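Local coordinates for DNA methyltransferase (Nicotiana tabacum, PDB 4ONQ), which probably methylates cytosine at C5 in DNA, using S-adenosylmethionine as methyl donor, through the catalytic domain held here with the cofactor analogue sinefungin, at residues Leu186-Asn191 with Lys205-Ser210; Leu177-Val182 with Ile198-Arg203. The protein carries 5 engineered substitutions. One frame throughout, in Å; residues are numbered along the deposited sequence.

Contact 1: residues Leu186-Asn191 with Lys205-Ser210; sequences LGFPKN and KSLGNS. With SFG (sinefungin), chain C.
Leu186 and Leu207 mark the closest backbone approach, with their CA atoms 7.8 Å apart. Gly187, at a phi of 91°, closes helix 179-186 with a Schellman motif, and Phe188 continues in extended chain. On the other segment, helix 200-208 gives way to a turn in which Ser210 N donates to Leu207 O at 3.0 Å. No hydrogen bond joins the two segments. Leu186 CD1 presses on that same Leu207 O at 3.2 Å and packs against Leu207 CB at 4.1 Å. Phe188 presents the edge of its ring to the serine: Ser210 OG lies near the ring plane, 3.1 Å from CZ. Phe188 CD2 lies 4.5 Å from Leu207 CD2, which approaches the ring obliquely. With OG anti to the backbone N (chi1 -180°), Ser210 sets this oxygen 2.9 Å from both OXT and O of the sinefungin carboxylate, so phenyl edge and ligand meet the same hydroxyl. An alanine in place of Phe188 would probably leave Ser210 without its aromatic neighbour and open a gap beside Leu207. Asn209 O takes a weak hydrogen bond from sinefungin NE. Ile240, between strand 231-236 and helix 242-249, meets Phe188 and Leu207, while Val182 and Glu183 of helix 179-186 flank Leu207.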
loop_
_atom_site.group_PDB
_atom_site.type_symbol
_atom_site.label_atom_id
_atom_site.label_comp_id
_atom_site.label_asym_id
_atom_site.label_seq_id
_atom_site.Cartn_x
_atom_site.Cartn_y
_atom_site.Cartn_z
ATOM N N LEU A 186 4.929 -4.991 4.067
ATOM C CA LEU A 186 4.454 -3.929 3.187
ATOM C C LEU A 186 5.487 -3.460 2.157
ATOM O O LEU A 186 5.164 -2.662 1.283
ATOM C CB LEU A 186 3.948 -2.745 4.009
ATOM C CG LEU A 186 2.684 -3.062 4.813
ATOM C CD1 LEU A 186 2.368 -1.942 5.775
ATOM C CD2 LEU A 186 1.508 -3.317 3.869
ATOM N N GLY A 187 6.720 -3.955 2.254
ATOM C CA GLY A 187 7.751 -3.612 1.290
ATOM C C GLY A 187 8.590 -2.399 1.660
ATOM O O GLY A 187 9.277 -1.825 0.818
ATOM N N PHE A 188 8.533 -2.001 2.925
ATOM C CA PHE A 188 9.310 -0.862 3.397
ATOM C C PHE A 188 10.666 -1.307 3.915
ATOM O O PHE A 188 10.817 -2.429 4.395
ATOM C CB PHE A 188 8.540 -0.093 4.476
ATOM C CG PHE A 188 7.418 0.746 3.929
ATOM C CD1 PHE A 188 7.669 2.007 3.404
ATOM C CD2 PHE A 188 6.113 0.269 3.923
ATOM C CE1 PHE A 188 6.631 2.781 2.894
ATOM C CE2 PHE A 188 5.079 1.032 3.413
ATOM C CZ PHE A 188 5.335 2.291 2.902
ATOM N N PRO A 189 11.672 -0.429 3.800
ATOM C CA PRO A 189 12.979 -0.771 4.366
ATOM C C PRO A 189 12.887 -0.855 5.881
ATOM O O PRO A 189 12.065 -0.174 6.489
ATOM C CB PRO A 189 13.863 0.404 3.949
ATOM C CG PRO A 189 12.910 1.539 3.734
ATOM C CD PRO A 189 11.657 0.916 3.201
ATOM N N LYS A 190 13.711 -1.695 6.482
ATOM C CA LYS A 190 13.654 -1.888 7.921
ATOM C C LYS A 190 14.049 -0.624 8.678
ATOM O O LYS A 190 15.039 0.032 8.332
ATOM C CB LYS A 190 14.534 -3.056 8.352
ATOM C CG LYS A 190 14.523 -3.265 9.846
ATOM C CD LYS A 190 15.185 -4.553 10.249
ATOM C CE LYS A 190 15.126 -4.724 11.751
ATOM N NZ LYS A 190 15.496 -6.106 12.158
ATOM N N ASN A 191 13.261 -0.323 9.711
ATOM C CA ASN A 191 13.412 0.856 10.568
ATOM C C ASN A 191 12.871 2.128 9.925
ATOM O O ASN A 191 13.066 3.228 10.440
ATOM C CB ASN A 191 14.856 1.052 11.061
ATOM C CG ASN A 191 15.297 -0.031 12.037
ATOM O OD1 ASN A 191 14.473 -0.724 12.632
ATOM N ND2 ASN A 191 16.603 -0.174 12.206
ATOM N N LYS A 205 -0.393 2.434 13.219
ATOM C CA LYS A 205 -1.361 3.181 12.500
ATOM C C LYS A 205 -0.870 3.679 11.164
ATOM O O LYS A 205 -1.570 3.635 10.213
ATOM C CB LYS A 205 -1.837 4.308 13.374
ATOM C CG LYS A 205 -2.879 5.178 12.760
ATOM C CD LYS A 205 -3.154 6.402 13.599
ATOM C CE LYS A 205 -4.371 7.184 13.146
ATOM N NZ LYS A 205 -4.120 8.176 12.088
ATOM N N SER A 206 0.355 4.130 11.092
ATOM C CA SER A 206 0.910 4.593 9.824
ATOM C C SER A 206 1.183 3.445 8.849
ATOM O O SER A 206 1.009 3.595 7.637
ATOM C CB SER A 206 2.183 5.416 10.055
ATOM O OG SER A 206 1.881 6.664 10.668
ATOM N N LEU A 207 1.607 2.299 9.373
ATOM C CA LEU A 207 1.852 1.141 8.520
ATOM C C LEU A 207 0.533 0.545 8.029
ATOM O O LEU A 207 0.362 0.264 6.838
ATOM C CB LEU A 207 2.689 0.097 9.262
ATOM C CG LEU A 207 4.159 0.471 9.493
ATOM C CD1 LEU A 207 4.757 -0.316 10.671
ATOM C CD2 LEU A 207 4.956 0.223 8.239
ATOM N N GLY A 208 -0.405 0.378 8.953
ATOM C CA GLY A 208 -1.706 -0.197 8.651
ATOM C C GLY A 208 -2.470 0.534 7.565
ATOM O O GLY A 208 -3.306 -0.055 6.889
ATOM N N ASN A 209 -2.172 1.817 7.391
ATOM C CA ASN A 209 -2.863 2.636 6.405
ATOM C C ASN A 209 -2.112 2.794 5.083
ATOM O O ASN A 209 -2.593 3.458 4.178
ATOM C CB ASN A 209 -3.177 4.014 7.000
ATOM C CG ASN A 209 -4.286 3.960 8.048
ATOM O OD1 ASN A 209 -5.211 3.158 7.946
ATOM N ND2 ASN A 209 -4.188 4.809 9.063
ATOM N N SER A 210 -0.947 2.167 4.966
ATOM C CA SER A 210 -0.050 2.438 3.843
ATOM C C SER A 210 -0.327 1.630 2.569
ATOM O O SER A 210 -1.206 0.771 2.543
ATOM C CB SER A 210 1.399 2.228 4.276
ATOM O OG SER A 210 2.271 2.497 3.199
HETATM N N SFG C . -0.382 6.533 1.123
HETATM C CA SFG C . 0.032 6.416 2.533
HETATM C C SFG C . 1.166 5.394 2.574
HETATM O O SFG C . 1.411 4.755 1.530
HETATM O OXT SFG C . 1.813 5.331 3.641
HETATM C CB SFG C . -1.196 6.012 3.366
HETATM C CG SFG C . -2.106 7.234 3.277
HETATM C CD SFG C . -3.499 7.256 3.943
HETATM N NE SFG C . -4.415 6.255 3.391
HETATM C "C5'" SFG C . -3.910 8.715 3.672
HETATM C "C4'" SFG C . -2.805 9.394 4.524
HETATM O "O4'" SFG C . -3.899 10.412 4.678
HETATM C "C3'" SFG C . -2.529 9.518 6.017
HETATM O "O3'" SFG C . -1.328 10.232 6.257
HETATM C "C2'" SFG C . -3.721 10.227 6.528
HETATM O "O2'" SFG C . -3.484 10.645 7.876
HETATM C "C1'" SFG C . -3.405 11.413 5.580
HETATM N N9 SFG C . -4.419 12.481 5.754
HETATM C C8 SFG C . -5.534 12.507 6.465
HETATM N N7 SFG C . -6.129 13.681 6.265
HETATM C C5 SFG C . -5.393 14.384 5.403
HETATM C C6 SFG C . -5.546 15.606 4.880
HETATM N N6 SFG C . -6.622 16.290 5.261
HETATM N N1 SFG C . -4.669 16.132 4.016
HETATM C C2 SFG C . -3.558 15.370 3.654
HETATM N N3 SFG C . -3.421 14.097 4.215
HETATM C C4 SFG C . -4.355 13.622 5.058
#

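Contact 2: residues Leu177-Val182 with Ile198-Arg203; sequences LEPDEV and ISRTDR
Glu178, Pro179, Arg200 and Arg203 bring together the first turns of two helices, 179-186 and 200-208, in the helical part of the class I methyltransferase domain that leads up to strand 231-236; Pro179 and Arg203 have the nearest CA atoms, 6.8 Å apart. Ser199, at the N-cap position, caps helix 200-208 through its OG, which accepts from Asp202 N at 3.3 Å. At helix 179-186 the N-cap residue Glu178 instead gives its backbone N-H to Glu181 OE1, met from above the carboxylate plane, the other half of a capping box.

The ionic interaction is a salt bridge between two exposed side chains. Arg200 leaves its helix with CG anti to the backbone N (chi1 166°) and stays extended as far as NE, long enough to span the gap between the helices. NH1 then donates to Glu178 OE1 at 2.9 Å, on the syn side but tilted 30° out of the carboxylate plane, while OE1 lies nearly in the guanidinium plane. The two planar groups are turned only 23° from each other.

Van der Waals contact of the buried Pro179 with the two guanidinium groups lies beneath. Its CD rests 3.9 Å from Arg200 NH1, and its CB meets the second arginine, Arg203. Arg203, bent at chi2 and chi3, folds back across the proline, while its NH2 is held by a salt bridge to Glu183 and a hydrogen bond to Thr193. Anchored in this way, the guanidinium turns one face to the proline, and Pro179 CB sits over its centre, 3.4 Å from CZ.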
loop_
_atom_site.group_PDB
_atom_site.type_symbol
_atom_site.label_atom_id
_atom_site.label_comp_id
_atom_site.label_asym_id
_atom_site.label_seq_id
_atom_site.Cartn_x
_atom_site.Cartn_y
_atom_site.Cartn_z
ATOM N N LEU A 177 1.993 -9.215 15.173
ATOM C CA LEU A 177 3.188 -8.838 14.433
ATOM C C LEU A 177 3.879 -7.649 15.093
ATOM O O LEU A 177 3.217 -6.707 15.528
ATOM C CB LEU A 177 2.817 -8.454 13.003
ATOM C CG LEU A 177 2.179 -9.559 12.165
ATOM C CD1 LEU A 177 1.432 -8.943 10.991
ATOM C CD2 LEU A 177 3.245 -10.549 11.691
ATOM N N GLU A 178 5.205 -7.690 15.171
ATOM C CA GLU A 178 5.965 -6.524 15.604
ATOM C C GLU A 178 6.158 -5.610 14.390
ATOM O O GLU A 178 6.134 -6.082 13.252
ATOM C CB GLU A 178 7.310 -6.949 16.214
ATOM C CG GLU A 178 7.200 -7.652 17.577
ATOM C CD GLU A 178 6.699 -6.736 18.698
ATOM O OE1 GLU A 178 7.160 -5.572 18.786
ATOM O OE2 GLU A 178 5.840 -7.183 19.492
ATOM N N PRO A 179 6.332 -4.299 14.625
ATOM C CA PRO A 179 6.445 -3.315 13.541
ATOM C C PRO A 179 7.472 -3.626 12.440
ATOM O O PRO A 179 7.171 -3.317 11.294
ATOM C CB PRO A 179 6.813 -2.027 14.283
ATOM C CG PRO A 179 6.192 -2.188 15.623
ATOM C CD PRO A 179 6.296 -3.651 15.949
ATOM N N ASP A 180 8.631 -4.207 12.749
ATOM C CA ASP A 180 9.589 -4.547 11.686
ATOM C C ASP A 180 9.020 -5.595 10.711
ATOM O O ASP A 180 9.241 -5.521 9.497
ATOM C CB ASP A 180 10.947 -4.990 12.245
ATOM C CG ASP A 180 10.871 -6.298 13.004
ATOM O OD1 ASP A 180 10.025 -6.405 13.914
ATOM O OD2 ASP A 180 11.655 -7.222 12.685
ATOM N N GLU A 181 8.259 -6.547 11.250
ATOM C CA GLU A 181 7.607 -7.567 10.434
ATOM C C GLU A 181 6.569 -6.941 9.506
ATOM O O GLU A 181 6.500 -7.280 8.320
ATOM C CB GLU A 181 6.985 -8.653 11.314
ATOM C CG GLU A 181 8.008 -9.318 12.218
ATOM C CD GLU A 181 7.408 -10.234 13.283
ATOM O OE1 GLU A 181 6.257 -10.012 13.732
ATOM O OE2 GLU A 181 8.113 -11.185 13.682
ATOM N N VAL A 182 5.776 -6.016 10.042
ATOM C CA VAL A 182 4.791 -5.297 9.237
ATOM C C VAL A 182 5.492 -4.471 8.148
ATOM O O VAL A 182 5.079 -4.480 6.991
ATOM C CB VAL A 182 3.896 -4.369 10.100
ATOM C CG1 VAL A 182 2.864 -3.658 9.231
ATOM C CG2 VAL A 182 3.214 -5.150 11.209
ATOM N N ILE A 198 8.099 8.970 16.927
ATOM C CA ILE A 198 6.846 8.267 16.675
ATOM C C ILE A 198 6.645 7.140 17.693
ATOM O O ILE A 198 7.583 6.420 18.030
ATOM C CB ILE A 198 6.782 7.724 15.228
ATOM C CG1 ILE A 198 5.393 7.150 14.932
ATOM C CG2 ILE A 198 7.882 6.703 14.984
ATOM C CD1 ILE A 198 5.257 6.526 13.561
ATOM N N SER A 199 5.431 7.005 18.212
ATOM C CA SER A 199 5.151 5.933 19.154
ATOM C C SER A 199 4.866 4.627 18.435
ATOM O O SER A 199 4.624 4.592 17.219
ATOM C CB SER A 199 3.966 6.279 20.045
ATOM O OG SER A 199 2.768 6.229 19.298
ATOM N N ARG A 200 4.886 3.556 19.212
ATOM C CA ARG A 200 4.626 2.213 18.719
ATOM C C ARG A 200 3.234 2.108 18.081
ATOM O O ARG A 200 3.084 1.641 16.938
ATOM C CB ARG A 200 4.790 1.221 19.878
ATOM C CG ARG A 200 4.249 -0.175 19.624
ATOM C CD ARG A 200 4.530 -1.043 20.842
ATOM N NE ARG A 200 3.766 -2.291 20.855
ATOM C CZ ARG A 200 4.175 -3.429 20.306
ATOM N NH1 ARG A 200 5.351 -3.479 19.701
ATOM N NH2 ARG A 200 3.408 -4.511 20.365
ATOM N N THR A 201 2.215 2.567 18.808
ATOM C CA THR A 201 0.838 2.482 18.306
ATOM C C THR A 201 0.666 3.305 17.034
ATOM O O THR A 201 -0.075 2.921 16.127
ATOM C CB THR A 201 -0.237 2.878 19.373
ATOM O OG1 THR A 201 -0.508 4.284 19.296
ATOM C CG2 THR A 201 0.231 2.512 20.769
ATOM N N ASP A 202 1.384 4.421 16.960
ATOM C CA ASP A 202 1.389 5.239 15.751
ATOM C C ASP A 202 2.172 4.583 14.616
ATOM O O ASP A 202 1.868 4.802 13.445
ATOM C CB ASP A 202 1.948 6.637 16.032
ATOM C CG ASP A 202 0.868 7.637 16.384
ATOM O OD1 ASP A 202 -0.307 7.382 16.053
ATOM O OD2 ASP A 202 1.196 8.684 16.983
ATOM N N ARG A 203 3.193 3.802 14.956
ATOM C CA ARG A 203 3.892 3.011 13.951
ATOM C C ARG A 203 2.863 2.107 13.286
ATOM O O ARG A 203 2.759 2.052 12.058
ATOM C CB ARG A 203 4.981 2.146 14.588
ATOM C CG ARG A 203 6.263 2.855 14.974
ATOM C CD ARG A 203 7.419 2.174 14.258
ATOM N NE ARG A 203 8.282 1.364 15.105
ATOM C CZ ARG A 203 9.151 0.477 14.630
ATOM N NH1 ARG A 203 9.910 -0.229 15.465
ATOM N NH2 ARG A 203 9.250 0.286 13.317
#

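In the fold
The two contacts join the same pair of helices, 179-186 and 200-208, with centres 8 Å apart. Their segments alternate along the chain: 177-182, 186-191, 198-203, 205-210. Contact 2 thus pairs the N-terminal turns, and contact 1 pairs the C-terminal end of the first helix and the loop after it with the end of the second. Between them, Leu207 CB packs on Val182 CG1 at 3.8 Å, making the packing continuous. It runs from the exposed salt bridge inward to the sinefungin pocket. The Gly208-Ser210 turn resembles motif X of C5 cytosine methyltransferases, here preceding the strand 231-236 of the central sheet, consistent with the rearranged motif order of DRM enzymes.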